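Side-chain contacts in Ral guanine nucleotide dissociation stimulator-like 2 (PDB 4JGW), which is a probable guanine nucleotide exchange factor and a putative effector of Ras and/or Rap, here as the fragment with its REM and CDC25-homology domains: residues T82-T87 with P130-S135; A58-L63 with F93-D98; A78-H83 with S123-S128; E216-L221 with S427-L432. All blocks are in the same frame, centred on the assembly; numbering follows the deposited sequence.

Interaction 1 (T82-T87 with P130-S135); sequences THRAFT and PEDFGS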
loop_
_atom_site.group_PDB
_atom_site.type_symbol
_atom_site.label_atom_id
_atom_site.label_comp_id
_atom_site.label_asym_id
_atom_site.label_seq_id
_atom_site.Cartn_x
_atom_site.Cartn_y
_atom_site.Cartn_z
ATOM N N THR A 82 -11.467 2.047 -3.418
ATOM C CA THR A 82 -11.557 0.669 -3.913
ATOM C C THR A 82 -12.273 0.502 -5.262
ATOM O O THR A 82 -12.317 -0.604 -5.797
ATOM C CB THR A 82 -12.236 -0.271 -2.881
ATOM O OG1 THR A 82 -13.593 0.141 -2.668
ATOM C CG2 THR A 82 -11.484 -0.276 -1.553
ATOM N N HIS A 83 -12.822 1.587 -5.809
ATOM C CA HIS A 83 -13.708 1.497 -6.982
ATOM C C HIS A 83 -13.101 0.817 -8.216
ATOM O O HIS A 83 -13.812 0.157 -8.973
ATOM C CB HIS A 83 -14.310 2.861 -7.347
ATOM C CG HIS A 83 -13.371 3.774 -8.072
ATOM N ND1 HIS A 83 -12.418 4.532 -7.425
ATOM C CD2 HIS A 83 -13.253 4.066 -9.390
ATOM C CE1 HIS A 83 -11.747 5.243 -8.314
ATOM N NE2 HIS A 83 -12.235 4.979 -9.513
ATOM N N ARG A 84 -11.791 0.964 -8.399
ATOM C CA ARG A 84 -11.106 0.396 -9.560
ATOM C C ARG A 84 -11.034 -1.130 -9.524
ATOM O O ARG A 84 -10.641 -1.757 -10.507
ATOM C CB ARG A 84 -9.708 0.998 -9.718
ATOM C CG ARG A 84 -9.720 2.447 -10.151
ATOM C CD ARG A 84 -8.366 2.879 -10.675
ATOM N NE ARG A 84 -8.490 4.069 -11.513
ATOM C CZ ARG A 84 -7.592 4.462 -12.407
ATOM N NH1 ARG A 84 -6.480 3.761 -12.599
ATOM N NH2 ARG A 84 -7.811 5.560 -13.119
ATOM N N ALA A 85 -11.419 -1.719 -8.392
ATOM C CA ALA A 85 -11.452 -3.172 -8.249
ATOM C C ALA A 85 -12.703 -3.797 -8.870
ATOM O O ALA A 85 -12.680 -4.967 -9.263
ATOM C CB ALA A 85 -11.327 -3.568 -6.783
ATOM N N PHE A 86 -13.786 -3.023 -8.957
ATOM C CA PHE A 86 -15.070 -3.535 -9.464
ATOM C C PHE A 86 -15.704 -2.689 -10.574
ATOM O O PHE A 86 -16.580 -3.166 -11.298
ATOM C CB PHE A 86 -16.070 -3.771 -8.317
ATOM C CG PHE A 86 -16.326 -2.557 -7.457
ATOM C CD1 PHE A 86 -17.360 -1.678 -7.759
ATOM C CD2 PHE A 86 -15.542 -2.306 -6.332
ATOM C CE1 PHE A 86 -17.602 -0.559 -6.961
ATOM C CE2 PHE A 86 -15.778 -1.191 -5.530
ATOM C CZ PHE A 86 -16.810 -0.319 -5.845
ATOM N N THR A 87 -15.273 -1.435 -10.694
ATOM C CA THR A 87 -15.712 -0.556 -11.781
ATOM C C THR A 87 -14.502 0.199 -12.343
ATOM O O THR A 87 -13.368 -0.255 -12.186
ATOM C CB THR A 87 -16.885 0.391 -11.344
ATOM O OG1 THR A 87 -17.345 1.149 -12.468
ATOM C CG2 THR A 87 -16.470 1.350 -10.221
ATOM N N PRO A 130 -5.287 11.708 -7.190
ATOM C CA PRO A 130 -5.148 12.511 -8.413
ATOM C C PRO A 130 -4.811 11.682 -9.656
ATOM O O PRO A 130 -5.187 12.066 -10.766
ATOM C CB PRO A 130 -4.003 13.477 -8.078
ATOM C CG PRO A 130 -3.249 12.820 -6.976
ATOM C CD PRO A 130 -4.262 12.055 -6.187
ATOM N N GLU A 131 -4.132 10.553 -9.457
ATOM C CA GLU A 131 -3.699 9.676 -10.550
ATOM C C GLU A 131 -4.860 8.983 -11.271
ATOM O O GLU A 131 -4.689 8.469 -12.381
ATOM C CB GLU A 131 -2.693 8.632 -10.045
ATOM C CG GLU A 131 -1.370 9.206 -9.519
ATOM C CD GLU A 131 -1.418 9.600 -8.042
ATOM O OE1 GLU A 131 -2.464 9.392 -7.382
ATOM O OE2 GLU A 131 -0.396 10.119 -7.539
ATOM N N ASP A 132 -6.034 8.973 -10.638
ATOM C CA ASP A 132 -7.244 8.400 -11.234
ATOM C C ASP A 132 -7.719 9.191 -12.451
ATOM O O ASP A 132 -8.292 8.624 -13.380
ATOM C CB ASP A 132 -8.378 8.328 -10.202
ATOM C CG ASP A 132 -8.226 7.168 -9.227
ATOM O OD1 ASP A 132 -7.194 6.467 -9.257
ATOM O OD2 ASP A 132 -9.154 6.960 -8.419
ATOM N N PHE A 133 -7.469 10.498 -12.435
ATOM C CA PHE A 133 -7.962 11.407 -13.468
ATOM C C PHE A 133 -6.914 11.701 -14.541
ATOM O O PHE A 133 -5.777 12.075 -14.235
ATOM C CB PHE A 133 -8.454 12.712 -12.835
ATOM C CG PHE A 133 -9.548 12.522 -11.821
ATOM C CD1 PHE A 133 -9.244 12.371 -10.471
ATOM C CD2 PHE A 133 -10.882 12.491 -12.215
ATOM C CE1 PHE A 133 -10.255 12.191 -9.528
ATOM C CE2 PHE A 133 -11.898 12.312 -11.280
ATOM C CZ PHE A 133 -11.582 12.163 -9.934
ATOM N N GLY A 134 -7.311 11.528 -15.797
ATOM C CA GLY A 134 -6.438 11.795 -16.935
ATOM C C GLY A 134 -7.213 12.170 -18.182
ATOM O O GLY A 134 -8.159 12.960 -18.123
ATOM N N SER A 135 -6.806 11.597 -19.311
ATOM C CA SER A 135 -7.430 11.868 -20.604
ATOM C C SER A 135 -8.730 11.088 -20.784
ATOM O O SER A 135 -9.614 11.510 -21.532
ATOM C CB SER A 135 -6.455 11.537 -21.740
ATOM O OG SER A 135 -7.087 11.627 -23.006
#
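The CG of His83 is placed between its backbone N and carbonyl carbon (chi1 78°), and this brings the imidazole round to meet the carboxylate of Asp132. Arg84 has CG anti to its carbonyl carbon (chi1 -70°) and runs extended from CG to NE, so its guanidinium passes alongside the same acid. Each carboxylate oxygen of Asp132 has its own neighbour. Its OD2 lies at the edge of the His83 ring, near the ring plane, 3.1 Å from His83 CE1. Its OD1 lies over one face of the Arg84 guanidinium, 3.5 Å from Arg84 NE. The carboxylate and guanidinium are nearly parallel, with planes only 5° apart. Because OD1 sits well above the guanidinium plane, no N-H of Arg84 points at it, and the salt bridge rests on charge alone. Arg84 NH2 also comes within 3.1 Å of the backbone O of Asp132.

The contact belongs to the helical N-terminal Ras-GEF (REM) domain. It joins the loop after helix 75-82 to the loop after helix 108-128. Thr89 OG1 is bonded to both His83 NE2 and Arg84 NE, and Trp125 NE1 is bonded to Asp132 OD2. With ND1 also bonded to Leu80 O, both ring nitrogens of His83 are held and the rotation of the ring is fixed. The CG of Arg84 lies over one face of that imidazole, 3.6 Å above its plane.

Interaction 2 (A58-L63 with F93-D98); sequences ALVRHL and FGLVAD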
loop_
_atom_site.group_PDB
_atom_site.type_symbol
_atom_site.label_atom_id
_atom_site.label_comp_id
_atom_site.label_asym_id
_atom_site.label_seq_id
_atom_site.Cartn_x
_atom_site.Cartn_y
_atom_site.Cartn_z
ATOM N N ALA A 58 -26.943 2.451 -7.229
ATOM C CA ALA A 58 -27.370 2.686 -5.849
ATOM C C ALA A 58 -26.221 3.182 -4.975
ATOM O O ALA A 58 -26.433 3.966 -4.046
ATOM C CB ALA A 58 -27.984 1.427 -5.259
ATOM N N LEU A 59 -25.009 2.718 -5.275
ATOM C CA LEU A 59 -23.808 3.187 -4.587
ATOM C C LEU A 59 -23.614 4.685 -4.805
ATOM O O LEU A 59 -23.261 5.411 -3.874
ATOM C CB LEU A 59 -22.562 2.417 -5.048
ATOM C CG LEU A 59 -22.470 0.898 -4.844
ATOM C CD1 LEU A 59 -21.078 0.396 -5.206
ATOM C CD2 LEU A 59 -22.827 0.470 -3.430
ATOM N N VAL A 60 -23.867 5.134 -6.034
ATOM C CA VAL A 60 -23.725 6.542 -6.408
ATOM C C VAL A 60 -24.806 7.422 -5.766
ATOM O O VAL A 60 -24.527 8.559 -5.378
ATOM C CB VAL A 60 -23.687 6.720 -7.951
ATOM C CG1 VAL A 60 -23.751 8.196 -8.351
ATOM C CG2 VAL A 60 -22.429 6.072 -8.526
ATOM N N ARG A 61 -26.026 6.891 -5.651
ATOM C CA ARG A 61 -27.116 7.588 -4.955
ATOM C C ARG A 61 -26.752 7.830 -3.492
ATOM O O ARG A 61 -26.937 8.931 -2.973
ATOM C CB ARG A 61 -28.436 6.811 -5.048
ATOM C CG ARG A 61 -29.129 6.890 -6.402
ATOM C CD ARG A 61 -30.590 6.429 -6.328
ATOM N NE ARG A 61 -30.722 4.989 -6.097
ATOM C CZ ARG A 61 -30.754 4.064 -7.056
ATOM N NH1 ARG A 61 -30.660 4.408 -8.335
ATOM N NH2 ARG A 61 -30.876 2.783 -6.734
ATOM N N HIS A 62 -26.226 6.791 -2.846
ATOM C CA HIS A 62 -25.751 6.864 -1.466
ATOM C C HIS A 62 -24.528 7.785 -1.354
ATOM O O HIS A 62 -24.390 8.527 -0.380
ATOM C CB HIS A 62 -25.435 5.452 -0.956
ATOM C CG HIS A 62 -25.122 5.377 0.508
ATOM N ND1 HIS A 62 -26.004 5.784 1.485
ATOM C CD2 HIS A 62 -24.032 4.905 1.159
ATOM C CE1 HIS A 62 -25.465 5.584 2.675
ATOM N NE2 HIS A 62 -24.269 5.048 2.505
ATOM N N LEU A 63 -23.665 7.748 -2.371
ATOM C CA LEU A 63 -22.475 8.607 -2.441
ATOM C C LEU A 63 -22.843 10.091 -2.384
ATOM O O LEU A 63 -22.197 10.874 -1.682
ATOM C CB LEU A 63 -21.702 8.338 -3.738
ATOM C CG LEU A 63 -20.167 8.328 -3.823
ATOM C CD1 LEU A 63 -19.729 8.778 -5.220
ATOM C CD2 LEU A 63 -19.471 9.161 -2.756
ATOM N N PHE A 93 -17.348 8.301 -12.593
ATOM C CA PHE A 93 -17.514 9.715 -12.928
ATOM C C PHE A 93 -18.777 9.918 -13.768
ATOM O O PHE A 93 -19.538 10.860 -13.536
ATOM C CB PHE A 93 -16.289 10.212 -13.702
ATOM C CG PHE A 93 -16.044 11.698 -13.609
ATOM C CD1 PHE A 93 -14.812 12.222 -13.985
ATOM C CD2 PHE A 93 -17.026 12.573 -13.149
ATOM C CE1 PHE A 93 -14.563 13.592 -13.915
ATOM C CE2 PHE A 93 -16.785 13.941 -13.071
ATOM C CZ PHE A 93 -15.551 14.451 -13.455
ATOM N N GLY A 94 -18.987 9.030 -14.738
ATOM C CA GLY A 94 -20.165 9.070 -15.606
ATOM C C GLY A 94 -21.474 8.901 -14.854
ATOM O O GLY A 94 -22.446 9.607 -15.127
ATOM N N LEU A 95 -21.493 7.973 -13.899
ATOM C CA LEU A 95 -22.680 7.719 -13.079
ATOM C C LEU A 95 -22.978 8.857 -12.103
ATOM O O LEU A 95 -24.134 9.077 -11.736
ATOM C CB LEU A 95 -22.549 6.392 -12.327
ATOM C CG LEU A 95 -22.545 5.128 -13.191
ATOM C CD1 LEU A 95 -21.980 3.968 -12.408
ATOM C CD2 LEU A 95 -23.931 4.799 -13.730
ATOM N N VAL A 96 -21.933 9.569 -11.687
ATOM C CA VAL A 96 -22.091 10.785 -10.890
ATOM C C VAL A 96 -22.742 11.868 -11.750
ATOM O O VAL A 96 -23.696 12.522 -11.321
ATOM C CB VAL A 96 -20.740 11.273 -10.298
ATOM C CG1 VAL A 96 -20.865 12.683 -9.721
ATOM C CG2 VAL A 96 -20.247 10.307 -9.226
ATOM N N ALA A 97 -22.226 12.036 -12.969
ATOM C CA ALA A 97 -22.795 12.966 -13.946
ATOM C C ALA A 97 -24.215 12.566 -14.351
ATOM O O ALA A 97 -25.055 13.430 -14.588
ATOM C CB ALA A 97 -21.899 13.072 -15.170
ATOM N N ASP A 98 -24.471 11.259 -14.420
ATOM C CA ASP A 98 -25.817 10.734 -14.660
ATOM C C ASP A 98 -26.789 11.173 -13.570
ATOM O O ASP A 98 -27.860 11.708 -13.864
ATOM C CB ASP A 98 -25.800 9.203 -14.738
ATOM C CG ASP A 98 -25.371 8.683 -16.098
ATOM O OD1 ASP A 98 -25.107 9.499 -17.005
ATOM O OD2 ASP A 98 -25.300 7.445 -16.255
#
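Val60 meets Val96 and Leu95 through both of its methyl groups. Of the residues here it has the largest area buried by the contact. Its CG1 is anti to the backbone N (chi1 171°) and reaches the backbone of the other helix, 3.5 Å from Leu95 O and 4.0 Å from Val96 CA. The other branch, CG2, lies against the CB of Leu95 at 3.8 Å. The Val60 and Leu95 side chains cross at about a right angle. One valine thus touches the backbone of helix 89-101 and two of its side chains.

Val96 adds a looser, purely apolar contact. Its CG2 is 4.2 Å from Val60 CG1 and 4.3 Å from Leu63 CD1. This one methyl therefore faces residues one turn apart on helix 56-63. No hydrogen bond links the two segments, and the contact rests on aliphatic packing.

The axes of segments 58-63 and 93-98 come within 9.7 Å and cross at -65°. The closest pair of CA atoms is Val60 and Val96, at 6.4 Å. This is helix-on-helix packing within the N-terminal Ras-GEF (REM) domain. Leu92 and Arg99 of helix 89-101 also touch Val60, and Leu64 touches Val96. Leu63 packs on Phe75, Thr76 and Leu79 of helix 75-82, while Phe93 and Ala97 face helix 138-151.

Interaction 3 (A78-H83 with S123-S128); sequences ALLATH and STWLAS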
loop_
_atom_site.group_PDB
_atom_site.type_symbol
_atom_site.label_atom_id
_atom_site.label_comp_id
_atom_site.label_asym_id
_atom_site.label_seq_id
_atom_site.Cartn_x
_atom_site.Cartn_y
_atom_site.Cartn_z
ATOM N N ALA A 78 -13.981 4.746 1.311
ATOM C CA ALA A 78 -13.864 3.343 0.910
ATOM C C ALA A 78 -14.219 3.129 -0.557
ATOM O O ALA A 78 -13.492 2.440 -1.272
ATOM C CB ALA A 78 -14.717 2.445 1.805
ATOM N N LEU A 79 -15.330 3.717 -1.001
ATOM C CA LEU A 79 -15.764 3.588 -2.395
ATOM C C LEU A 79 -14.736 4.225 -3.329
ATOM O O LEU A 79 -14.333 3.614 -4.319
ATOM C CB LEU A 79 -17.141 4.232 -2.620
ATOM C CG LEU A 79 -18.135 3.657 -3.653
ATOM C CD1 LEU A 79 -19.200 4.690 -3.993
ATOM C CD2 LEU A 79 -17.500 3.137 -4.941
ATOM N N LEU A 80 -14.315 5.445 -2.997
ATOM C CA LEU A 80 -13.350 6.184 -3.810
ATOM C C LEU A 80 -12.000 5.480 -3.903
ATOM O O LEU A 80 -11.336 5.550 -4.934
ATOM C CB LEU A 80 -13.169 7.618 -3.291
ATOM C CG LEU A 80 -14.348 8.595 -3.415
ATOM C CD1 LEU A 80 -13.989 9.946 -2.811
ATOM C CD2 LEU A 80 -14.820 8.760 -4.864
ATOM N N ALA A 81 -11.607 4.800 -2.828
ATOM C CA ALA A 81 -10.321 4.106 -2.776
ATOM C C ALA A 81 -10.331 2.741 -3.469
ATOM O O ALA A 81 -9.322 2.332 -4.040
ATOM C CB ALA A 81 -9.848 3.965 -1.336
ATOM N N THR A 82 -11.467 2.047 -3.418
ATOM C CA THR A 82 -11.557 0.669 -3.913
ATOM C C THR A 82 -12.273 0.502 -5.262
ATOM O O THR A 82 -12.317 -0.604 -5.797
ATOM C CB THR A 82 -12.236 -0.271 -2.881
ATOM O OG1 THR A 82 -13.593 0.141 -2.668
ATOM C CG2 THR A 82 -11.484 -0.276 -1.553
ATOM N N HIS A 83 -12.822 1.587 -5.809
ATOM C CA HIS A 83 -13.708 1.497 -6.982
ATOM C C HIS A 83 -13.101 0.817 -8.216
ATOM O O HIS A 83 -13.812 0.157 -8.973
ATOM C CB HIS A 83 -14.310 2.861 -7.347
ATOM C CG HIS A 83 -13.371 3.774 -8.072
ATOM N ND1 HIS A 83 -12.418 4.532 -7.425
ATOM C CD2 HIS A 83 -13.253 4.066 -9.390
ATOM C CE1 HIS A 83 -11.747 5.243 -8.314
ATOM N NE2 HIS A 83 -12.235 4.979 -9.513
ATOM N N SER A 123 -13.945 16.691 -5.135
ATOM C CA SER A 123 -12.761 17.359 -4.591
ATOM C C SER A 123 -11.949 16.413 -3.708
ATOM O O SER A 123 -10.724 16.345 -3.831
ATOM C CB SER A 123 -13.131 18.644 -3.836
ATOM O OG SER A 123 -14.027 18.381 -2.768
ATOM N N THR A 124 -12.636 15.679 -2.833
ATOM C CA THR A 124 -11.993 14.661 -1.996
ATOM C C THR A 124 -11.330 13.577 -2.857
ATOM O O THR A 124 -10.182 13.209 -2.614
ATOM C CB THR A 124 -12.990 14.032 -0.989
ATOM O OG1 THR A 124 -13.509 15.056 -0.132
ATOM C CG2 THR A 124 -12.313 12.969 -0.132
ATOM N N TRP A 125 -12.057 13.096 -3.866
ATOM C CA TRP A 125 -11.556 12.097 -4.819
ATOM C C TRP A 125 -10.281 12.564 -5.520
ATOM O O TRP A 125 -9.295 11.826 -5.586
ATOM C CB TRP A 125 -12.649 11.762 -5.846
ATOM C CG TRP A 125 -12.364 10.605 -6.782
ATOM C CD1 TRP A 125 -11.282 9.770 -6.766
ATOM C CD2 TRP A 125 -13.212 10.138 -7.841
ATOM N NE1 TRP A 125 -11.389 8.833 -7.768
ATOM C CE2 TRP A 125 -12.565 9.034 -8.440
ATOM C CE3 TRP A 125 -14.449 10.556 -8.351
ATOM C CZ2 TRP A 125 -13.116 8.339 -9.521
ATOM C CZ3 TRP A 125 -14.995 9.865 -9.430
ATOM C CH2 TRP A 125 -14.327 8.768 -10.002
ATOM N N LEU A 126 -10.309 13.795 -6.028
ATOM C CA LEU A 126 -9.172 14.374 -6.738
ATOM C C LEU A 126 -7.978 14.602 -5.812
ATOM O O LEU A 126 -6.834 14.334 -6.190
ATOM C CB LEU A 126 -9.585 15.678 -7.428
ATOM C CG LEU A 126 -8.545 16.474 -8.225
ATOM C CD1 LEU A 126 -7.958 15.657 -9.374
ATOM C CD2 LEU A 126 -9.179 17.751 -8.743
ATOM N N ALA A 127 -8.254 15.086 -4.602
ATOM C CA ALA A 127 -7.213 15.322 -3.604
ATOM C C ALA A 127 -6.587 14.013 -3.118
ATOM O O ALA A 127 -5.363 13.918 -2.991
ATOM C CB ALA A 127 -7.764 16.128 -2.434
ATOM N N SER A 128 -7.426 13.010 -2.864
ATOM C CA SER A 128 -6.963 11.704 -2.395
ATOM C C SER A 128 -6.273 10.890 -3.486
ATOM O O SER A 128 -5.218 10.301 -3.251
ATOM C CB SER A 128 -8.122 10.894 -1.802
ATOM O OG SER A 128 -8.659 11.527 -0.656
#
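Trp125 packs its indole against Leu80 and His83, joining helix 108-128 to helix 75-82 and the residue after it in the helical part of the N-terminal Ras-GEF (REM) domain. A chi1 of -172° swings the indole away from the backbone N of Trp125 and toward Leu80 and His83. Starting at its root, Trp125 CB meets both methyls of Leu80, CD1 and CD2, each at 3.8 Å. Next, Trp125 CG is 3.6 Å from Leu80 CD2, and both CD1 and CD2 of the indole also lie near that methyl. Leu80 CD2 sits over the face of the Trp125 five-membered ring, 3.9 Å from its centroid and 25° off the normal. This is a CH-pi contact. CE3, on the six-membered ring, still lies near the same methyl.

Farther out the partner changes to His83. NE1 is near His83 CE1, but its hydrogen bond goes to Asp132 OD2. CE2 is also near His83 CE1. Thr89 and Leu92 of helix 89-101 touch the indole as well. The six-membered ring of Trp125 turns an edge toward the face of the His83 imidazole. The pair is offset edge-to-face, with the Trp125 and His83 ring centroids 5.1 Å apart and the two ring planes nearly perpendicular. At the closest point of this pair, Trp125 CZ2 lies 3.5 Å from His83 NE2.

Interaction 4 (E216-L221 with S427-L432); sequences ELFLNL and SELLRL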
loop_
_atom_site.group_PDB
_atom_site.type_symbol
_atom_site.label_atom_id
_atom_site.label_comp_id
_atom_site.label_asym_id
_atom_site.label_seq_id
_atom_site.Cartn_x
_atom_site.Cartn_y
_atom_site.Cartn_z
ATOM N N GLU A 216 10.883 6.528 -0.435
ATOM C CA GLU A 216 10.287 7.288 -1.536
ATOM C C GLU A 216 9.384 6.427 -2.421
ATOM O O GLU A 216 8.379 6.915 -2.940
ATOM C CB GLU A 216 11.334 8.069 -2.351
ATOM C CG GLU A 216 12.324 7.238 -3.157
ATOM C CD GLU A 216 13.232 8.084 -4.053
ATOM O OE1 GLU A 216 13.032 9.319 -4.135
ATOM O OE2 GLU A 216 14.149 7.507 -4.679
ATOM N N LEU A 217 9.738 5.150 -2.570
ATOM C CA LEU A 217 8.880 4.188 -3.262
ATOM C C LEU A 217 7.601 3.912 -2.472
ATOM O O LEU A 217 6.518 3.816 -3.050
ATOM C CB LEU A 217 9.626 2.877 -3.536
ATOM C CG LEU A 217 10.689 2.898 -4.639
ATOM C CD1 LEU A 217 11.549 1.660 -4.549
ATOM C CD2 LEU A 217 10.073 3.023 -6.031
ATOM N N PHE A 218 7.732 3.793 -1.153
ATOM C CA PHE A 218 6.577 3.564 -0.293
ATOM C C PHE A 218 5.655 4.785 -0.255
ATOM O O PHE A 218 4.437 4.641 -0.139
ATOM C CB PHE A 218 7.006 3.149 1.120
ATOM C CG PHE A 218 5.854 2.963 2.074
ATOM C CD1 PHE A 218 4.857 2.023 1.815
ATOM C CD2 PHE A 218 5.765 3.732 3.229
ATOM C CE1 PHE A 218 3.791 1.858 2.690
ATOM C CE2 PHE A 218 4.703 3.569 4.112
ATOM C CZ PHE A 218 3.713 2.633 3.840
ATOM N N LEU A 219 6.241 5.977 -0.362
ATOM C CA LEU A 219 5.465 7.218 -0.434
ATOM C C LEU A 219 4.758 7.386 -1.775
ATOM O O LEU A 219 3.684 7.989 -1.842
ATOM C CB LEU A 219 6.344 8.441 -0.150
ATOM C CG LEU A 219 6.756 8.683 1.303
ATOM C CD1 LEU A 219 7.632 9.929 1.417
ATOM C CD2 LEU A 219 5.531 8.805 2.193
ATOM N N ASN A 220 5.367 6.855 -2.834
ATOM C CA ASN A 220 4.778 6.888 -4.174
ATOM C C ASN A 220 3.789 5.742 -4.419
ATOM O O ASN A 220 3.190 5.647 -5.493
ATOM C CB ASN A 220 5.876 6.886 -5.246
ATOM C CG ASN A 220 6.639 8.202 -5.314
ATOM O OD1 ASN A 220 6.048 9.282 -5.312
ATOM N ND2 ASN A 220 7.963 8.114 -5.390
ATOM N N LEU A 221 3.623 4.878 -3.420
ATOM C CA LEU A 221 2.708 3.744 -3.519
ATOM C C LEU A 221 1.251 4.197 -3.552
ATOM O O LEU A 221 0.802 4.959 -2.694
ATOM C CB LEU A 221 2.926 2.762 -2.362
ATOM C CG LEU A 221 2.060 1.495 -2.323
ATOM C CD1 LEU A 221 2.538 0.463 -3.341
ATOM C CD2 LEU A 221 2.053 0.894 -0.935
ATOM N N SER A 427 -6.185 1.976 4.874
ATOM C CA SER A 427 -6.009 3.089 5.811
ATOM C C SER A 427 -4.792 2.886 6.716
ATOM O O SER A 427 -4.163 3.857 7.134
ATOM C CB SER A 427 -7.277 3.329 6.639
ATOM O OG SER A 427 -7.536 2.255 7.527
ATOM N N GLU A 428 -4.470 1.626 7.010
ATOM C CA GLU A 428 -3.240 1.275 7.725
ATOM C C GLU A 428 -2.020 1.692 6.909
ATOM O O GLU A 428 -1.055 2.233 7.447
ATOM C CB GLU A 428 -3.172 -0.228 8.001
ATOM C CG GLU A 428 -4.186 -0.755 9.004
ATOM C CD GLU A 428 -4.190 -2.279 9.086
ATOM O OE1 GLU A 428 -3.104 -2.894 8.976
ATOM O OE2 GLU A 428 -5.283 -2.862 9.264
ATOM N N LEU A 429 -2.083 1.437 5.605
ATOM C CA LEU A 429 -1.022 1.798 4.673
ATOM C C LEU A 429 -0.890 3.324 4.582
ATOM O O LEU A 429 0.224 3.854 4.549
ATOM C CB LEU A 429 -1.319 1.184 3.300
ATOM C CG LEU A 429 -0.294 0.326 2.539
ATOM C CD1 LEU A 429 0.602 -0.519 3.445
ATOM C CD2 LEU A 429 -1.021 -0.570 1.540
ATOM N N LEU A 430 -2.029 4.018 4.564
ATOM C CA LEU A 430 -2.062 5.485 4.559
ATOM C C LEU A 430 -1.428 6.094 5.811
ATOM O O LEU A 430 -0.701 7.080 5.720
ATOM C CB LEU A 430 -3.494 6.007 4.405
ATOM C CG LEU A 430 -4.179 5.928 3.040
ATOM C CD1 LEU A 430 -5.670 6.180 3.193
ATOM C CD2 LEU A 430 -3.568 6.918 2.050
ATOM N N ARG A 431 -1.704 5.500 6.971
ATOM C CA ARG A 431 -1.129 5.982 8.228
ATOM C C ARG A 431 0.367 5.663 8.334
ATOM O O ARG A 431 1.108 6.369 9.011
ATOM C CB ARG A 431 -1.899 5.434 9.440
ATOM C CG ARG A 431 -1.310 4.178 10.051
ATOM C CD ARG A 431 -1.997 3.790 11.351
ATOM N NE ARG A 431 -1.082 3.077 12.245
ATOM C CZ ARG A 431 -0.791 1.779 12.165
ATOM N NH1 ARG A 431 -1.336 1.014 11.225
ATOM N NH2 ARG A 431 0.056 1.245 13.034
ATOM N N LEU A 432 0.804 4.595 7.667
ATOM C CA LEU A 432 2.223 4.260 7.629
ATOM C C LEU A 432 2.969 5.180 6.664
ATOM O O LEU A 432 4.160 5.440 6.843
ATOM C CB LEU A 432 2.440 2.785 7.269
ATOM C CG LEU A 432 2.100 1.759 8.360
ATOM C CD1 LEU A 432 1.974 0.372 7.763
ATOM C CD2 LEU A 432 3.118 1.768 9.501
#
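Phe218 drives the outer end of its ring against Leu429 and Leu432. Its CZ is 3.7 Å from Leu432 CB, and its CE1 is 4.0 Å from Leu429 CD1. The ring also meets the backbone of helix 416-436. Leu432 O lies at the ring edge, close to the ring plane and 3.4 Å from Phe218 CE2. Leu429 O is 3.8 Å from Phe218 CZ, in an oblique position. The phenyl therefore touches two carbonyls and two side chains that are one helical turn apart. Both leucine side chains cross that of Phe218 at a slant. A second apolar contact lies alongside, where Leu221 CD2 meets Leu429 CD2 at 4.2 Å. Leu429 thus touches Phe218 with one methyl and Leu221 with the other. All four residues are buried.

With chi1 at 177°, the ring of Phe218 points away from its own backbone N and out toward helix 416-436. The backbone around it is tied to that helix as well. Gln433, the residue after Leu432, donates from NE2 to Phe218 O and to Leu221 O. Its amide thus bridges the last turn of helix 203-219 and the residues that follow.

The contact lies in the Ras-GEF (CDC25-homology) part of the chain. Phe394 of helix 392-404 packs on both Leu429 and Leu432, and Cys226 touches Leu429. Pro389 and Cys436 lie against Phe218. Leu221 touches Leu391, and also Ser245 and Val246 of helix 244-264, so the contact joins helices 203-219 and 416-436 with two further helices beside it.

How the interactions relate
Interactions 1, 2 and 3 form one continuous region of the N-terminal Ras-GEF (REM) domain. Interactions 1 and 3 share Thr82 and His83, and their centres are 8 Å apart. Phe86 CZ of interaction 1 lies 3.6 Å from Leu79 CD2 of interaction 3. Interaction 2 touches both: Leu63 CG is 3.8 Å from Leu79 CD1 of interaction 3, and Phe93 CE1 is 4.0 Å from Phe133 CE2 of interaction 1. Interaction 4 stands apart in the Ras-GEF (CDC25-homology) part of the chain, about 16 Å from interaction 3 between centres. Helix 416-436 spans the gap, since its Arg419 and Glu422 touch Thr82 and its Leu429 and Leu432 belong to interaction 4.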